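Flagellar hook associated protein type 3 FlgL (Legionella pneumophila subsp. pneumophila, PDB 5YTI) probably serves as a structural component of the bacterial flagellum, as a hook-associated member of the flagellin family. Local coordinates at residues 191-196 with 211-216; 217-222 with 270-275; 237-242 with 253-258. All coordinates share one frame; numbering follows the deposited sequence.

Overall arrangement
From the N-terminal side, interaction 1 comes first: it closes the short loop between strand 193-197, an outermost strand of the five-stranded antiparallel sheet, and strand 207-213 of the three-stranded sheet. Interaction 2 opens directly after it, where the loop 217-222 meets the turn leading into strand 272-277, and spans 47 intervening residues. Interaction 3 lies inside that span, bringing the loop 253-258 back onto strand 236-242. None cross. Interactions 1 and 2 touch, since strands 207-213 and 272-277 are neighbours, and both reach the second subunit. Interaction 3 is about 16 Å from interaction 2, centre to centre, but they meet where Asp222 packs on Gly242.

Interaction 1: 191-196 with 211-216; sequences GRFAIR and GSVTNE
Arg192 and Val213 mark the closest backbone approach, yet their CA atoms stay 7.4 Å apart, so side chains rather than main-chain hydrogen bonds join the edge of the five-stranded sheet to strand 207-213 of the three-stranded one. Arg192 reaches across by folding its chain at chi2 and chi3, which turns the guanidinium end-on to the carboxylate of Glu216. Two nitrogens take one oxygen each. NH1 of Arg192 donates to the syn lone pair of Glu216 OE1 at 2.9 Å, and the bond is nearly straight (169°). Arg192 NH2 reaches Glu216 OE2 at 3.0 Å, also on the syn side but somewhat out of the carboxylate plane. The two flat groups lie 19° apart, nearly coplanar, which suits a two-pronged salt bridge.

Val213 packs on the arginine. Its CG2 lies over one face of the guanidinium, offset toward the rim, and comes to 3.9 Å from Arg192 CB. Phe219, from the following loop, makes a cation-pi contact with Arg192. The same Val213 methyl meets the rim of the Phe193 ring, 3.8 Å from CE1. Phe193 does not start toward 211-216, but its chi1 of 55° swings the ring to the backbone of 211-213, where CZ lies 3.5 Å from Ser212 N. Ile288 and Met272 pack against this ring as well.

Asn190 O of the second subunit accepts a hydrogen bond from Arg192 NH2, and Ser212 OG pairs with Ser212 OG of the partner chain. Asp332 of the second subunit brings a like charge close to Glu216 OE1. With two bonds to the carboxylate and a further one across the interface, the guanidinium is fixed in rotation, and its positive charge would be expected to offset the acidic pair gathered in this buried place.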
loop_
_atom_site.group_PDB
_atom_site.type_symbol
_atom_site.label_atom_id
_atom_site.label_comp_id
_atom_site.label_asym_id
_atom_site.label_seq_id
_atom_site.Cartn_x
_atom_site.Cartn_y
_atom_site.Cartn_z
ATOM N N GLY A 191 5.822 -3.430 -4.820
ATOM C CA GLY A 191 4.644 -2.628 -4.603
ATOM C C GLY A 191 3.416 -3.272 -5.181
ATOM O O GLY A 191 2.291 -2.983 -4.759
ATOM N N ARG A 192 3.624 -4.142 -6.157
ATOM C CA ARG A 192 2.527 -4.832 -6.819
ATOM C C ARG A 192 2.665 -6.353 -6.708
ATOM O O ARG A 192 1.662 -7.054 -6.452
ATOM C CB ARG A 192 2.463 -4.401 -8.289
ATOM C CG ARG A 192 2.140 -2.928 -8.465
ATOM C CD ARG A 192 0.727 -2.597 -7.982
ATOM N NE ARG A 192 -0.298 -3.254 -8.799
ATOM C CZ ARG A 192 -0.630 -2.867 -10.025
ATOM N NH1 ARG A 192 -1.570 -3.517 -10.687
ATOM N NH2 ARG A 192 -0.027 -1.824 -10.584
ATOM N N PHE A 193 3.895 -6.862 -6.898
ATOM C CA PHE A 193 4.181 -8.293 -6.627
ATOM C C PHE A 193 5.495 -8.600 -5.888
ATOM O O PHE A 193 6.519 -7.896 -6.013
ATOM C CB PHE A 193 4.073 -9.153 -7.896
ATOM C CG PHE A 193 4.927 -8.677 -9.028
ATOM C CD1 PHE A 193 4.441 -7.746 -9.947
ATOM C CD2 PHE A 193 6.216 -9.140 -9.179
ATOM C CE1 PHE A 193 5.236 -7.286 -10.995
ATOM C CE2 PHE A 193 7.010 -8.678 -10.219
ATOM C CZ PHE A 193 6.518 -7.759 -11.133
ATOM N N ALA A 194 5.439 -9.684 -5.116
ATOM C CA ALA A 194 6.552 -10.092 -4.277
ATOM C C ALA A 194 7.060 -11.464 -4.677
ATOM O O ALA A 194 6.313 -12.257 -5.236
ATOM C CB ALA A 194 6.135 -10.079 -2.824
ATOM N N ILE A 195 8.336 -11.725 -4.386
ATOM C CA ILE A 195 9.015 -12.953 -4.795
ATOM C C ILE A 195 9.870 -13.568 -3.683
ATOM O O ILE A 195 10.853 -12.974 -3.224
ATOM C CB ILE A 195 9.920 -12.681 -5.973
ATOM C CG1 ILE A 195 9.109 -12.066 -7.095
ATOM C CG2 ILE A 195 10.584 -13.962 -6.419
ATOM C CD1 ILE A 195 9.973 -11.522 -8.203
ATOM N N ARG A 196 9.492 -14.779 -3.289
ATOM C CA ARG A 196 10.094 -15.508 -2.192
ATOM C C ARG A 196 10.567 -16.834 -2.797
ATOM O O ARG A 196 10.193 -17.151 -3.914
ATOM C CB ARG A 196 9.024 -15.742 -1.081
ATOM C CG ARG A 196 8.152 -14.537 -0.701
ATOM N N GLY A 211 11.586 -6.677 -10.290
ATOM C CA GLY A 211 10.754 -6.558 -11.486
ATOM C C GLY A 211 9.664 -5.509 -11.343
ATOM O O GLY A 211 9.608 -4.800 -10.339
ATOM N N SER A 212 8.795 -5.383 -12.343
ATOM C CA SER A 212 7.682 -4.429 -12.268
ATOM C C SER A 212 6.519 -4.790 -13.213
ATOM O O SER A 212 6.675 -5.576 -14.128
ATOM C CB SER A 212 8.174 -3.051 -12.700
ATOM O OG SER A 212 8.036 -2.938 -14.126
ATOM N N VAL A 213 5.368 -4.160 -12.992
ATOM C CA VAL A 213 4.270 -4.184 -13.937
ATOM C C VAL A 213 4.550 -3.180 -15.060
ATOM O O VAL A 213 4.660 -1.961 -14.794
ATOM C CB VAL A 213 2.955 -3.767 -13.266
ATOM C CG1 VAL A 213 1.837 -3.639 -14.305
ATOM C CG2 VAL A 213 2.602 -4.744 -12.157
ATOM N N THR A 214 4.657 -3.693 -16.291
ATOM C CA THR A 214 4.962 -2.889 -17.466
ATOM C C THR A 214 3.734 -2.695 -18.325
ATOM O O THR A 214 3.681 -1.751 -19.103
ATOM C CB THR A 214 6.021 -3.533 -18.391
ATOM O OG1 THR A 214 5.478 -4.719 -18.962
ATOM C CG2 THR A 214 7.299 -3.875 -17.658
ATOM N N ASN A 215 2.753 -3.586 -18.230
ATOM C CA ASN A 215 1.525 -3.376 -18.961
ATOM C C ASN A 215 0.271 -3.578 -18.079
ATOM O O ASN A 215 -0.245 -4.671 -17.920
ATOM C CB ASN A 215 1.546 -4.239 -20.213
ATOM C CG ASN A 215 0.372 -3.974 -21.125
ATOM O OD1 ASN A 215 -0.757 -3.756 -20.654
ATOM N ND2 ASN A 215 0.611 -4.021 -22.434
ATOM N N GLU A 216 -0.222 -2.476 -17.535
ATOM C CA GLU A 216 -1.341 -2.483 -16.602
ATOM C C GLU A 216 -2.590 -3.193 -17.124
ATOM O O GLU A 216 -3.325 -3.831 -16.341
ATOM C CB GLU A 216 -1.713 -1.061 -16.220
ATOM C CG GLU A 216 -2.595 -0.993 -15.013
ATOM C CD GLU A 216 -1.922 -1.582 -13.793
ATOM O OE1 GLU A 216 -2.527 -2.481 -13.196
ATOM O OE2 GLU A 216 -0.794 -1.166 -13.430
#

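Interaction 2: 217-222 with 270-275; sequences AAFVPD and NGMEMV
Asn270 O faces the loop 217-222: Phe219 CA approaches it at 3.4 Å in a nearly straight CA-H...O contact (166°), and Val220 N lies near without a hydrogen bond. Asn270 and Gly271 form the tight turn of the beta hairpin that joins strands 266-269 and 272-277, both with positive phi, and the loop passes across this turn without a conventional hydrogen bond between the two segments. Gly271 has no side chain, and its CA comes to 4.0 Å from Phe219 N. Ala218 lays its methyl alongside, with CB 3.7 Å from Gly271 N. The carboxamide of Asn270 runs obliquely against Val220. CG of Asn270 stands anti to its carbonyl carbon (chi1 -70°), which brings the amide beside the valine. Its ND2 is bonded outside the two segments: Tyr224 OH bonds both Asn270 ND2 and the carbonyl of Val220, linking turn and loop through the start of strand 224-230. Met272, a selenomethionine, extends its chain to the Phe219 ring, although the modelled separation there is doubtful. Against Val220, the closest side-chain approach is from its CB to Asn270 ND2, 3.7 Å.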
loop_
_atom_site.group_PDB
_atom_site.type_symbol
_atom_site.label_atom_id
_atom_site.label_comp_id
_atom_site.label_asym_id
_atom_site.label_seq_id
_atom_site.Cartn_x
_atom_site.Cartn_y
_atom_site.Cartn_z
ATOM N N ALA A 217 -2.848 -3.103 -18.425
ATOM C CA ALA A 217 -4.018 -3.791 -18.997
ATOM C C ALA A 217 -3.808 -5.288 -19.073
ATOM O O ALA A 217 -4.752 -6.031 -18.888
ATOM C CB ALA A 217 -4.381 -3.253 -20.380
ATOM N N ALA A 218 -2.585 -5.730 -19.362
ATOM C CA ALA A 218 -2.327 -7.168 -19.434
ATOM C C ALA A 218 -2.216 -7.844 -18.037
ATOM O O ALA A 218 -2.112 -9.062 -17.961
ATOM C CB ALA A 218 -1.069 -7.425 -20.242
ATOM N N PHE A 219 -2.244 -7.045 -16.960
ATOM C CA PHE A 219 -1.905 -7.479 -15.619
ATOM C C PHE A 219 -2.958 -8.404 -15.055
ATOM O O PHE A 219 -4.146 -8.138 -15.199
ATOM C CB PHE A 219 -1.804 -6.273 -14.704
ATOM C CG PHE A 219 -1.675 -6.623 -13.245
ATOM C CD1 PHE A 219 -0.458 -6.988 -12.708
ATOM C CD2 PHE A 219 -2.775 -6.563 -12.403
ATOM C CE1 PHE A 219 -0.345 -7.277 -11.369
ATOM C CE2 PHE A 219 -2.670 -6.866 -11.055
ATOM C CZ PHE A 219 -1.454 -7.238 -10.546
ATOM N N VAL A 220 -2.519 -9.480 -14.401
ATOM C CA VAL A 220 -3.441 -10.394 -13.729
ATOM C C VAL A 220 -2.942 -10.773 -12.326
ATOM O O VAL A 220 -1.907 -11.440 -12.159
ATOM C CB VAL A 220 -3.688 -11.689 -14.550
ATOM C CG1 VAL A 220 -4.663 -12.586 -13.803
ATOM C CG2 VAL A 220 -4.210 -11.361 -15.938
ATOM N N PRO A 221 -3.680 -10.356 -11.306
ATOM C CA PRO A 221 -3.184 -10.778 -10.013
ATOM C C PRO A 221 -3.406 -12.316 -9.843
ATOM O O PRO A 221 -4.493 -12.855 -10.182
ATOM C CB PRO A 221 -4.028 -9.943 -9.036
ATOM C CG PRO A 221 -5.315 -9.618 -9.781
ATOM C CD PRO A 221 -5.062 -9.827 -11.259
ATOM N N ASP A 222 -2.374 -13.012 -9.361
ATOM C CA ASP A 222 -2.444 -14.453 -9.132
ATOM C C ASP A 222 -1.276 -14.899 -8.255
ATOM O O ASP A 222 -0.329 -14.167 -8.030
ATOM C CB ASP A 222 -2.427 -15.204 -10.476
ATOM C CG ASP A 222 -3.008 -16.647 -10.405
ATOM O OD1 ASP A 222 -3.385 -17.102 -9.293
ATOM O OD2 ASP A 222 -3.074 -17.320 -11.486
ATOM N N ASN A 270 1.592 -12.034 -18.062
ATOM C CA ASN A 270 0.428 -11.279 -17.597
ATOM C C ASN A 270 0.795 -9.903 -17.047
ATOM O O ASN A 270 0.683 -9.639 -15.854
ATOM C CB ASN A 270 -0.322 -12.085 -16.545
ATOM C CG ASN A 270 -1.013 -13.282 -17.105
ATOM O OD1 ASN A 270 -1.192 -13.414 -18.316
ATOM N ND2 ASN A 270 -1.454 -14.154 -16.211
ATOM N N GLY A 271 1.280 -9.055 -17.927
ATOM C CA GLY A 271 1.621 -7.690 -17.560
ATOM C C GLY A 271 2.855 -7.432 -16.722
ATOM O O GLY A 271 3.105 -6.288 -16.395
HETATM N N MSE A 272 3.626 -8.455 -16.363
HETATM C CA MSE A 272 4.767 -8.266 -15.438
HETATM C C MSE A 272 6.052 -8.664 -16.110
HETATM O O MSE A 272 6.037 -9.542 -16.966
HETATM C CB MSE A 272 4.620 -9.102 -14.156
HETATM C CG MSE A 272 3.310 -8.906 -13.394
HETATM SE SE MSE A 272 2.916 -10.478 -12.263
HETATM C CE MSE A 272 1.424 -9.694 -11.292
ATOM N N GLU A 273 7.169 -8.023 -15.737
ATOM C CA GLU A 273 8.513 -8.414 -16.207
ATOM C C GLU A 273 9.459 -8.586 -15.010
ATOM O O GLU A 273 9.299 -7.914 -13.995
ATOM C CB GLU A 273 9.077 -7.381 -17.217
ATOM C CG GLU A 273 8.463 -7.482 -18.629
ATOM C CD GLU A 273 9.033 -6.499 -19.656
ATOM O OE1 GLU A 273 10.132 -5.914 -19.418
ATOM O OE2 GLU A 273 8.377 -6.335 -20.725
HETATM N N MSE A 274 10.421 -9.503 -15.123
HETATM C CA MSE A 274 11.456 -9.727 -14.101
HETATM C C MSE A 274 12.668 -10.364 -14.732
HETATM O O MSE A 274 12.615 -10.802 -15.878
HETATM C CB MSE A 274 10.943 -10.548 -12.913
HETATM C CG MSE A 274 10.602 -12.039 -13.114
HETATM SE SE MSE A 274 8.882 -12.481 -12.201
HETATM C CE MSE A 274 7.730 -11.764 -13.624
ATOM N N VAL A 275 13.794 -10.396 -14.021
ATOM C CA VAL A 275 15.038 -10.870 -14.632
ATOM C C VAL A 275 15.753 -11.831 -13.711
ATOM O O VAL A 275 16.004 -11.492 -12.551
ATOM C CB VAL A 275 15.962 -9.685 -14.977
ATOM C CG1 VAL A 275 17.391 -10.142 -15.260
ATOM C CG2 VAL A 275 15.400 -8.922 -16.169
#

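Interaction 3: 237-242 with 253-258; sequences VVMVSG and GLPDDA
Met239, Ala258 and Val237 give up more surface to this contact than the other residues of the two segments, and all three meet through apolar atoms; no hydrogen bond joins 237-242 to 253-258. Ala258 is the hub. Its methyl points at the start of strand 236-242 and touches both branches of Val237, lying 3.7 Å from CG2 and slightly farther from CG1. Met239, two residues along and on the same face of the strand, adds its CG at 4.3 Å from the same Ala258 CB.

Farther out, chi1 (-75°) and an extended chi2 carry the selenium of Met239, a selenomethionine, to the loop. Met239 SE lies 4.0 Å from Pro255 CA and 4.1 Å from Gly253 O, and Met239 SE is 4.3 Å from Pro255 CG. The selenium thus sits beside the residues that lead into the 3-10 turn. Pro250 and Ala229 also pack on Met239.

Residues 255-257 form a short 3-10 turn, closed by a hydrogen bond from Asp257 N to Leu254 O (3.2 Å). Asp256 reaches back to Ser232 OG, in the connection between strands 224-230 and 236-242. Val238 starts its side chain away from the loop and packs on Phe228 and Tyr261, while its backbone bonds to that of Pro259 just past the segment. No other chain of the assembly touches these residues.

Strands 224-230, 236-242 and 246-249 follow one another as antiparallel neighbours, a beta meander. Once the last of them ends, the chain turns back and runs beside the edge of the meander's middle strand that 246-249 has left, with Pro255 and Ala258 reaching the side chains of Val237 and Met239.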
loop_
_atom_site.group_PDB
_atom_site.type_symbol
_atom_site.label_atom_id
_atom_site.label_comp_id
_atom_site.label_asym_id
_atom_site.label_seq_id
_atom_site.Cartn_x
_atom_site.Cartn_y
_atom_site.Cartn_z
ATOM N N VAL A 237 15.051 -24.765 -18.849
ATOM C CA VAL A 237 13.879 -24.105 -19.407
ATOM C C VAL A 237 13.049 -23.503 -18.267
ATOM O O VAL A 237 13.170 -23.916 -17.120
ATOM C CB VAL A 237 13.094 -25.121 -20.300
ATOM C CG1 VAL A 237 11.869 -25.681 -19.589
ATOM C CG2 VAL A 237 12.704 -24.514 -21.646
ATOM N N VAL A 238 12.230 -22.505 -18.579
ATOM C CA VAL A 238 11.540 -21.711 -17.550
ATOM C C VAL A 238 10.040 -21.829 -17.696
ATOM O O VAL A 238 9.476 -21.539 -18.779
ATOM C CB VAL A 238 11.907 -20.209 -17.658
ATOM C CG1 VAL A 238 11.056 -19.335 -16.742
ATOM C CG2 VAL A 238 13.362 -20.014 -17.330
HETATM N N MSE A 239 9.391 -22.237 -16.608
HETATM C CA MSE A 239 7.947 -22.434 -16.650
HETATM C C MSE A 239 7.280 -21.622 -15.604
HETATM O O MSE A 239 7.827 -21.385 -14.536
HETATM C CB MSE A 239 7.650 -23.911 -16.512
HETATM C CG MSE A 239 8.003 -24.509 -17.863
HETATM SE SE MSE A 239 7.739 -26.446 -17.888
HETATM C CE MSE A 239 9.136 -26.965 -16.584
ATOM N N VAL A 240 6.084 -21.165 -15.929
ATOM C CA VAL A 240 5.274 -20.426 -14.979
ATOM C C VAL A 240 3.823 -20.828 -15.097
ATOM O O VAL A 240 3.260 -20.924 -16.200
ATOM C CB VAL A 240 5.400 -18.895 -15.195
ATOM C CG1 VAL A 240 4.374 -18.128 -14.376
ATOM C CG2 VAL A 240 6.794 -18.421 -14.828
ATOM N N SER A 241 3.222 -21.057 -13.950
ATOM C CA SER A 241 1.811 -21.340 -13.907
ATOM C C SER A 241 1.312 -20.729 -12.624
ATOM O O SER A 241 2.085 -20.147 -11.883
ATOM C CB SER A 241 1.580 -22.838 -13.910
ATOM O OG SER A 241 2.047 -23.343 -12.673
ATOM N N GLY A 242 0.023 -20.874 -12.350
ATOM C CA GLY A 242 -0.573 -20.134 -11.260
ATOM C C GLY A 242 -1.926 -20.692 -10.920
ATOM O O GLY A 242 -2.587 -21.291 -11.756
ATOM N N GLY A 253 1.937 -26.084 -20.952
ATOM C CA GLY A 253 2.598 -26.674 -19.786
ATOM C C GLY A 253 3.665 -27.711 -20.121
ATOM O O GLY A 253 4.305 -28.260 -19.221
ATOM N N LEU A 254 3.856 -27.982 -21.415
ATOM C CA LEU A 254 4.836 -28.971 -21.885
ATOM C C LEU A 254 6.241 -28.398 -21.841
ATOM O O LEU A 254 6.471 -27.302 -22.349
ATOM C CB LEU A 254 4.504 -29.398 -23.309
ATOM C CG LEU A 254 3.564 -30.620 -23.402
ATOM C CD1 LEU A 254 2.482 -30.639 -22.327
ATOM C CD2 LEU A 254 2.928 -30.728 -24.792
ATOM N N PRO A 255 7.193 -29.116 -21.225
ATOM C CA PRO A 255 8.538 -28.526 -21.248
ATOM C C PRO A 255 9.034 -28.155 -22.662
ATOM O O PRO A 255 9.674 -27.128 -22.854
ATOM C CB PRO A 255 9.396 -29.607 -20.593
ATOM C CG PRO A 255 8.452 -30.269 -19.630
ATOM C CD PRO A 255 7.095 -30.250 -20.287
ATOM N N ASP A 256 8.698 -28.962 -23.649
ATOM C CA ASP A 256 9.236 -28.771 -24.986
ATOM C C ASP A 256 8.603 -27.635 -25.797
ATOM O O ASP A 256 9.174 -27.210 -26.811
ATOM C CB ASP A 256 9.178 -30.089 -25.756
ATOM C CG ASP A 256 10.293 -31.035 -25.358
ATOM O OD1 ASP A 256 11.210 -30.623 -24.608
ATOM O OD2 ASP A 256 10.259 -32.195 -25.805
ATOM N N ASP A 257 7.450 -27.131 -25.367
ATOM C CA ASP A 257 6.879 -25.910 -25.965
ATOM C C ASP A 257 7.404 -24.663 -25.218
ATOM O O ASP A 257 6.964 -23.540 -25.459
ATOM C CB ASP A 257 5.331 -25.959 -25.969
ATOM C CG ASP A 257 4.759 -26.857 -27.084
ATOM O OD1 ASP A 257 5.133 -26.700 -28.275
ATOM O OD2 ASP A 257 3.912 -27.721 -26.779
ATOM N N ALA A 258 8.374 -24.861 -24.334
ATOM C CA ALA A 258 8.732 -23.825 -23.370
ATOM C C ALA A 258 9.892 -22.910 -23.812
ATOM O O ALA A 258 10.826 -23.362 -24.488
ATOM C CB ALA A 258 9.064 -24.477 -22.031
#